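Local atomic coordinates of ferripyochelin binding protein (Salmonella enterica subsp. enterica serovar Typhimurium, PDB entry 3R3R), a protein that binds a zinc ion and, as a left-handed beta-helix protein of the gamma-class carbonic anhydrase family, may act as a related metalloenzyme. Residues 5-10 / 22-27; 44-49 / 61-66. One frame throughout, in Å; residues are numbered along the deposited sequence.

Contact 1: residues 5-10 / 22-27; sequences SDTLRP and VMIDTS
Thr7 and Thr26 bring the two backbones closest, their CA atoms 5.9 Å apart, where the chain just before strand 8-9 passes the turn that follows strand 23-24. The two strands belong to different sheets of the left-handed beta-helix, and side chains of 5-10 meet both side chains and backbone carbonyls of 22-27. Thr7 does most of the touching and has its two branches divided between two surroundings. Its methyl CG2, anti to the backbone N, reaches Ile24 CG2 at 3.5 Å and also lies 3.6 Å from Asp25 O. The hydroxyl OG1, turned to the other side beside the backbone N, is directed at the turn and comes within 3.2 Å of Thr26 O. Leu8 extends the apolar patch: its CD2 meets Ile24 CD1 at 4.0 Å, the two side chains running at about a right angle. Ile24 thus offers one branch to each neighbour, CG2 to Thr7 and CD1 to Leu8, and its chi2 of 135° leaves CD1 off a staggered position. In the turn next to Thr7, Asp25 OD2 accepts from Ser27 N at 2.9 Å, closing an Asx turn, and also from Ser27 OG at 2.6 Å, the donors coming from opposite faces of the carboxylate plane. On the other segment, Arg9 NE donates to Asp6 O at 3.0 Å with the acceptor in the guanidinium plane, a bond that spans Thr7 and Leu8. Val30 of the next coil touches both Leu8 and Ile24. At this N-terminal end of the beta-helix the chemistry is mainly apolar: methyl groups of Thr7, Leu8 and Ile24 meet between two sheets, while the clear side-chain hydrogen bonds of Asp25 and Arg9 lie within their own segments.

Contact 2: residues 44-49 / 61-66; sequences PLVVIR and TNIQDG
Val46 packs beside the corner that follows strand 62-63, and its two branches part at CB to meet different portions of it. From CB, CG1 runs anti to the backbone N (chi1 168°) and reaches Ile63 CG2 at 3.9 Å, the two side chains crossing at about a right angle. The other methyl, CG2, turns beside the backbone N and lies against peptide groups, 3.2 Å from Gln64 O and 3.8 Å from Ile63 O. One hydrogen bond joins the backbones next to it: Gly66 N donates to Pro44 O at 3.1 Å. Two CA-H...O contacts accompany it, Asp65 CA to the same Pro44 O and Gly66 CA to Leu45 O, both 3.1 Å, so Pro44 O is met by two groups of the corner. Pro44 and Asp65 lie side by side and point the same way, with ring atom CD 3.3 Å from Asp65 OD1; the second oxygen, OD2, is hydrogen-bonded to His94 ND1. Successive coils of the left-handed beta-helix are stacked here at their corners. Ile63 continues inward onto Ile57 and Leu69, Val47 pairs through its backbone with Ser67 and Leu69, at the start of strand 68-70, and Gln64 touches Tyr171 of helix 158-182 along the outside of the coil.

Contacts 1 and 2 lie in series along the chain, their centres 10 Å apart, at successive levels of the same beta-helix. They meet directly where the turn of 22-27 abuts the start of 44-49: Ser27 OG probably hydrogen-bonds Leu45 N at 3.0 Å, and Asp25 OD1 packs on Pro44 CG at 3.6 Å. The Asx turn of contact 1 therefore adjoins the corner used in contact 2. Contact 1 lies away from the metal site. Contact 2 is nearer, the Val46 side chain being about 10 Å from that of His70 and about 14 Å from the zinc ion, which His70 and His99 bind.

Contact 1: residues 5-10 / 22-27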
ATOM      1  N   SER A   5      10.365 -18.515   9.177  1.00 30.33           N
ATOM      2  CA  SER A   5       9.777 -18.660   7.846  1.00 30.88           C
ATOM      3  C   SER A   5       8.276 -18.392   7.823  1.00 28.89           C
ATOM      4  O   SER A   5       7.613 -18.617   6.805  1.00 26.80           O
ATOM      5  CB  SER A   5      10.066 -20.047   7.271  1.00 33.19           C
ATOM      6  OG  SER A   5       9.560 -21.053   8.126  1.00 35.91           O
ATOM      7  N   ASP A   6       7.735 -17.905   8.934  1.00 28.36           N
ATOM      8  CA  ASP A   6       6.311 -17.585   8.985  1.00 26.76           C
ATOM      9  C   ASP A   6       5.958 -16.427   8.038  1.00 23.43           C
ATOM     10  O   ASP A   6       6.803 -15.587   7.719  1.00 23.98           O
ATOM     11  CB  ASP A   6       5.868 -17.267  10.423  1.00 27.85           C
ATOM     12  CG  ASP A   6       6.114 -18.429  11.394  1.00 32.88           C
ATOM     13  OD1 ASP A   6       6.236 -19.590  10.938  1.00 34.14           O
ATOM     14  OD2 ASP A   6       6.180 -18.181  12.619  1.00 34.11           O
ATOM     15  N   THR A   7       4.704 -16.392   7.591  1.00 21.67           N
ATOM     16  CA  THR A   7       4.189 -15.276   6.798  1.00 21.01           C
ATOM     17  C   THR A   7       4.109 -14.002   7.657  1.00 20.01           C
ATOM     18  O   THR A   7       4.501 -12.924   7.221  1.00 20.08           O
ATOM     19  CB  THR A   7       2.796 -15.640   6.239  1.00 22.10           C
ATOM     20  OG1 THR A   7       2.914 -16.771   5.362  1.00 24.43           O
ATOM     21  CG2 THR A   7       2.175 -14.482   5.496  1.00 22.08           C
ATOM     22  N   LEU A   8       3.594 -14.130   8.880  1.00 19.44           N
ATOM     23  CA  LEU A   8       3.555 -13.024   9.836  1.00 19.04           C
ATOM     24  C   LEU A   8       4.706 -13.174  10.829  1.00 18.25           C
ATOM     25  O   LEU A   8       4.868 -14.229  11.435  1.00 19.70           O
ATOM     26  CB  LEU A   8       2.227 -12.998  10.615  1.00 21.10           C
ATOM     27  CG  LEU A   8       0.942 -12.920   9.794  1.00 22.96           C
ATOM     28  CD1 LEU A   8      -0.293 -13.201  10.662  1.00 25.01           C
ATOM     29  CD2 LEU A   8       0.844 -11.571   9.131  1.00 25.17           C
ATOM     30  N   ARG A   9       5.503 -12.123  10.995  1.00 15.96           N
ATOM     31  CA  ARG A   9       6.759 -12.220  11.726  1.00 16.10           C
ATOM     32  C   ARG A   9       6.940 -11.080  12.706  1.00 15.65           C
ATOM     33  O   ARG A   9       6.470  -9.968  12.474  1.00 15.55           O
ATOM     34  CB  ARG A   9       7.931 -12.181  10.745  1.00 15.61           C
ATOM     35  CG  ARG A   9       7.907 -13.224   9.656  1.00 17.03           C
ATOM     36  CD  ARG A   9       9.199 -13.098   8.906  1.00 16.68           C
ATOM     37  NE  ARG A   9       9.288 -13.976   7.750  1.00 15.05           N
ATOM     38  CZ  ARG A   9      10.335 -13.967   6.931  1.00 15.47           C
ATOM     39  NH1 ARG A   9      11.345 -13.147   7.195  1.00 15.93           N
ATOM     40  NH2 ARG A   9      10.394 -14.765   5.873  1.00 15.85           N
ATOM     41  N   PRO A  10       7.681 -11.335  13.782  1.00 17.04           N
ATOM     42  CA  PRO A  10       7.965 -10.299  14.776  1.00 17.09           C
ATOM     43  C   PRO A  10       9.173  -9.427  14.418  1.00 16.13           C
ATOM     44  O   PRO A  10      10.066  -9.854  13.683  1.00 16.54           O
ATOM     45  CB  PRO A  10       8.273 -11.125  16.038  1.00 18.02           C
ATOM     46  CG  PRO A  10       8.923 -12.348  15.493  1.00 19.73           C
ATOM     47  CD  PRO A  10       8.155 -12.659  14.219  1.00 19.19           C
ATOM     48  N   VAL A  22      -9.173 -10.615   6.125  1.00 16.29           N
ATOM     49  CA  VAL A  22      -7.911 -10.193   5.524  1.00 15.37           C
ATOM     50  C   VAL A  22      -7.265 -11.380   4.823  1.00 15.13           C
ATOM     51  O   VAL A  22      -7.178 -12.468   5.405  1.00 17.23           O
ATOM     52  CB  VAL A  22      -6.958  -9.611   6.590  1.00 15.57           C
ATOM     53  CG1 VAL A  22      -5.587  -9.281   5.988  1.00 16.13           C
ATOM     54  CG2 VAL A  22      -7.562  -8.360   7.183  1.00 17.79           C
ATOM     55  N   MET A  23      -6.831 -11.185   3.579  1.00 14.30           N
ATOM     56  CA  MET A  23      -6.026 -12.198   2.912  1.00 14.71           C
ATOM     57  C   MET A  23      -4.553 -11.802   2.975  1.00 14.09           C
ATOM     58  O   MET A  23      -4.198 -10.692   2.591  1.00 14.38           O
ATOM     59  CB  MET A  23      -6.414 -12.329   1.438  1.00 15.57           C
ATOM     60  CG  MET A  23      -5.594 -13.380   0.701  1.00 17.05           C
ATOM     61  SD  MET A  23      -5.946 -13.409  -1.078  1.00 16.64           S
ATOM     62  CE  MET A  23      -5.266 -11.832  -1.586  1.00 15.61           C
ATOM     63  N   ILE A  24      -3.707 -12.698   3.472  1.00 14.46           N
ATOM     64  CA  ILE A  24      -2.266 -12.512   3.355  1.00 14.98           C
ATOM     65  C   ILE A  24      -1.698 -13.740   2.678  1.00 14.33           C
ATOM     66  O   ILE A  24      -1.694 -14.832   3.247  1.00 16.11           O
ATOM     67  CB  ILE A  24      -1.563 -12.284   4.701  1.00 16.82           C
ATOM     68  CG1 ILE A  24      -2.238 -11.146   5.476  1.00 19.90           C
ATOM     69  CG2 ILE A  24      -0.089 -11.966   4.468  1.00 18.00           C
ATOM     70  CD1 ILE A  24      -2.464 -11.450   6.962  1.00 25.03           C
ATOM     71  N   ASP A  25      -1.237 -13.583   1.447  1.00 13.30           N
ATOM     72  CA  ASP A  25      -0.781 -14.749   0.710  1.00 13.08           C
ATOM     73  C   ASP A  25       0.312 -15.472   1.481  1.00 13.92           C
ATOM     74  O   ASP A  25       1.185 -14.845   2.080  1.00 13.02           O
ATOM     75  CB  ASP A  25      -0.215 -14.367  -0.649  1.00 12.51           C
ATOM     76  CG  ASP A  25      -0.139 -15.565  -1.564  1.00 12.85           C
ATOM     77  OD1 ASP A  25      -1.212 -15.936  -2.088  1.00 15.25           O
ATOM     78  OD2 ASP A  25       0.945 -16.180  -1.702  1.00 13.53           O
ATOM     79  N   THR A  26       0.309 -16.789   1.423  1.00 14.32           N
ATOM     80  CA  THR A  26       1.304 -17.575   2.132  1.00 15.41           C
ATOM     81  C   THR A  26       2.720 -17.275   1.654  1.00 14.77           C
ATOM     82  O   THR A  26       3.660 -17.543   2.355  1.00 16.53           O
ATOM     83  CB  THR A  26       1.054 -19.085   1.997  1.00 17.37           C
ATOM     84  OG1 THR A  26       1.067 -19.456   0.619  1.00 20.00           O
ATOM     85  CG2 THR A  26      -0.281 -19.451   2.608  1.00 20.42           C
ATOM     86  N   SER A  27       2.852 -16.760   0.437  1.00 12.98           N
ATOM     87  CA  SER A  27       4.185 -16.491  -0.134  1.00 12.91           C
ATOM     88  C   SER A  27       4.701 -15.096   0.224  1.00 12.32           C
ATOM     89  O   SER A  27       5.807 -14.723  -0.141  1.00 12.91           O
ATOM     90  CB  SER A  27       4.166 -16.653  -1.656  1.00 12.85           C
ATOM     91  OG  SER A  27       3.461 -15.584  -2.274  1.00 12.15           O
TER

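Contact 2: residues 44-49 / 61-66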
ATOM      1  N   PRO A  44       0.399 -12.305  -3.810  1.00  9.62           N
ATOM      2  CA  PRO A  44       1.655 -13.066  -3.719  1.00 10.32           C
ATOM      3  C   PRO A  44       2.949 -12.255  -3.826  1.00  8.99           C
ATOM      4  O   PRO A  44       3.036 -11.232  -4.524  1.00  9.35           O
ATOM      5  CB  PRO A  44       1.556 -14.052  -4.893  1.00 11.27           C
ATOM      6  CG  PRO A  44       0.040 -14.275  -5.047  1.00 12.11           C
ATOM      7  CD  PRO A  44      -0.546 -12.904  -4.775  1.00 10.76           C
ATOM      8  N   LEU A  45       3.968 -12.769  -3.145  1.00  9.84           N
ATOM      9  CA  LEU A  45       5.334 -12.251  -3.198  1.00 10.27           C
ATOM     10  C   LEU A  45       5.389 -10.754  -2.903  1.00  9.19           C
ATOM     11  O   LEU A  45       6.059  -9.989  -3.601  1.00 10.65           O
ATOM     12  CB  LEU A  45       6.020 -12.607  -4.532  1.00 10.78           C
ATOM     13  CG  LEU A  45       6.134 -14.120  -4.806  1.00 10.96           C
ATOM     14  CD1 LEU A  45       6.933 -14.385  -6.075  1.00 12.27           C
ATOM     15  CD2 LEU A  45       6.753 -14.892  -3.632  1.00 12.72           C
ATOM     16  N   VAL A  46       4.696 -10.349  -1.845  1.00  9.43           N
ATOM     17  CA  VAL A  46       4.774  -8.989  -1.322  1.00  9.56           C
ATOM     18  C   VAL A  46       5.598  -8.999  -0.043  1.00  8.84           C
ATOM     19  O   VAL A  46       5.491  -9.931   0.751  1.00 10.15           O
ATOM     20  CB  VAL A  46       3.346  -8.473  -1.015  1.00  9.06           C
ATOM     21  CG1 VAL A  46       3.367  -7.192  -0.210  1.00 10.54           C
ATOM     22  CG2 VAL A  46       2.578  -8.245  -2.301  1.00  9.97           C
ATOM     23  N   VAL A  47       6.384  -7.951   0.178  1.00  9.50           N
ATOM     24  CA  VAL A  47       7.019  -7.726   1.481  1.00  8.76           C
ATOM     25  C   VAL A  47       6.462  -6.460   2.108  1.00  8.24           C
ATOM     26  O   VAL A  47       6.442  -5.409   1.460  1.00  9.04           O
ATOM     27  CB  VAL A  47       8.544  -7.530   1.366  1.00 10.22           C
ATOM     28  CG1 VAL A  47       9.168  -7.409   2.762  1.00 10.96           C
ATOM     29  CG2 VAL A  47       9.190  -8.682   0.592  1.00 10.96           C
ATOM     30  N   ILE A  48       6.016  -6.545   3.364  1.00  9.36           N
ATOM     31  CA  ILE A  48       5.624  -5.357   4.129  1.00 10.37           C
ATOM     32  C   ILE A  48       6.443  -5.402   5.400  1.00 10.43           C
ATOM     33  O   ILE A  48       6.236  -6.286   6.227  1.00 11.39           O
ATOM     34  CB  ILE A  48       4.124  -5.315   4.467  1.00 10.68           C
ATOM     35  CG1 ILE A  48       3.286  -5.583   3.209  1.00 11.03           C
ATOM     36  CG2 ILE A  48       3.787  -3.963   5.087  1.00 11.62           C
ATOM     37  CD1 ILE A  48       1.777  -5.564   3.419  1.00 13.80           C
ATOM     38  N   ARG A  49       7.390  -4.476   5.550  1.00  9.79           N
ATOM     39  CA  ARG A  49       8.343  -4.541   6.645  1.00 10.95           C
ATOM     40  C   ARG A  49       8.189  -3.324   7.554  1.00 10.84           C
ATOM     41  O   ARG A  49       8.676  -2.235   7.235  1.00 12.34           O
ATOM     42  CB  ARG A  49       9.769  -4.701   6.096  1.00 10.70           C
ATOM     43  CG  ARG A  49      10.825  -4.907   7.176  1.00 10.73           C
ATOM     44  CD  ARG A  49      12.048  -5.690   6.695  1.00 10.87           C
ATOM     45  NE  ARG A  49      12.808  -5.070   5.601  1.00 10.52           N
ATOM     46  CZ  ARG A  49      13.785  -4.167   5.746  1.00 10.16           C
ATOM     47  NH1 ARG A  49      14.445  -3.718   4.675  1.00 10.35           N
ATOM     48  NH2 ARG A  49      14.127  -3.716   6.955  1.00 11.83           N
ATOM     49  N   THR A  61      -8.255  -2.222   1.074  1.00 11.99           N
ATOM     50  CA  THR A  61      -7.101  -1.865   0.252  1.00 11.12           C
ATOM     51  C   THR A  61      -6.361  -3.115  -0.198  1.00 10.83           C
ATOM     52  O   THR A  61      -6.188  -4.062   0.581  1.00 12.01           O
ATOM     53  CB  THR A  61      -6.196  -0.904   1.039  1.00 11.69           C
ATOM     54  OG1 THR A  61      -6.842   0.379   1.027  1.00 12.46           O
ATOM     55  CG2 THR A  61      -4.763  -0.817   0.473  1.00 11.32           C
ATOM     56  N   ASN A  62      -5.971  -3.128  -1.478  1.00 10.14           N
ATOM     57  CA  ASN A  62      -5.198  -4.218  -2.037  1.00 10.98           C
ATOM     58  C   ASN A  62      -3.752  -3.794  -2.249  1.00  9.42           C
ATOM     59  O   ASN A  62      -3.469  -2.685  -2.721  1.00  9.74           O
ATOM     60  CB  ASN A  62      -5.834  -4.774  -3.325  1.00 11.25           C
ATOM     61  CG  ASN A  62      -6.064  -3.714  -4.394  1.00 11.09           C
ATOM     62  OD1 ASN A  62      -7.117  -3.024  -4.425  1.00 13.41           O
ATOM     63  ND2 ASN A  62      -5.103  -3.583  -5.276  1.00  9.59           N
ATOM     64  N   ILE A  63      -2.852  -4.690  -1.867  1.00  9.86           N
ATOM     65  CA  ILE A  63      -1.437  -4.539  -2.125  1.00  9.33           C
ATOM     66  C   ILE A  63      -1.041  -5.665  -3.074  1.00  8.91           C
ATOM     67  O   ILE A  63      -0.958  -6.833  -2.678  1.00  9.62           O
ATOM     68  CB  ILE A  63      -0.582  -4.625  -0.824  1.00  9.93           C
ATOM     69  CG1 ILE A  63      -1.088  -3.661   0.271  1.00 10.41           C
ATOM     70  CG2 ILE A  63       0.886  -4.363  -1.158  1.00 11.16           C
ATOM     71  CD1 ILE A  63      -1.082  -2.204  -0.120  1.00 11.01           C
ATOM     72  N   GLN A  64      -0.813  -5.311  -4.333  1.00  9.02           N
ATOM     73  CA  GLN A  64      -0.678  -6.313  -5.378  1.00  8.89           C
ATOM     74  C   GLN A  64       0.712  -6.939  -5.479  1.00  8.15           C
ATOM     75  O   GLN A  64       1.704  -6.473  -4.876  1.00  8.73           O
ATOM     76  CB  GLN A  64      -1.140  -5.749  -6.718  1.00  9.07           C
ATOM     77  CG  GLN A  64      -2.616  -5.448  -6.744  1.00 10.48           C
ATOM     78  CD  GLN A  64      -3.016  -4.765  -8.045  1.00 10.49           C
ATOM     79  OE1 GLN A  64      -2.298  -4.866  -9.056  1.00 11.73           O
ATOM     80  NE2 GLN A  64      -4.156  -4.103  -8.045  1.00 11.63           N
ATOM     81  N   ASP A  65       0.744  -8.007  -6.267  1.00  8.55           N
ATOM     82  CA  ASP A  65       1.839  -8.960  -6.311  1.00  9.08           C
ATOM     83  C   ASP A  65       3.164  -8.275  -6.561  1.00  8.30           C
ATOM     84  O   ASP A  65       3.281  -7.412  -7.447  1.00  8.38           O
ATOM     85  CB  ASP A  65       1.633  -9.958  -7.467  1.00  9.54           C
ATOM     86  CG  ASP A  65       0.155 -10.265  -7.774  1.00  9.68           C
ATOM     87  OD1 ASP A  65      -0.240 -11.463  -7.742  1.00 11.01           O
ATOM     88  OD2 ASP A  65      -0.601  -9.323  -8.107  1.00  9.62           O
ATOM     89  N   GLY A  66       4.185  -8.692  -5.818  1.00  8.43           N
ATOM     90  CA  GLY A  66       5.533  -8.191  -6.051  1.00  8.99           C
ATOM     91  C   GLY A  66       5.843  -6.824  -5.478  1.00  8.81           C
ATOM     92  O   GLY A  66       6.931  -6.314  -5.692  1.00 10.03           O
TER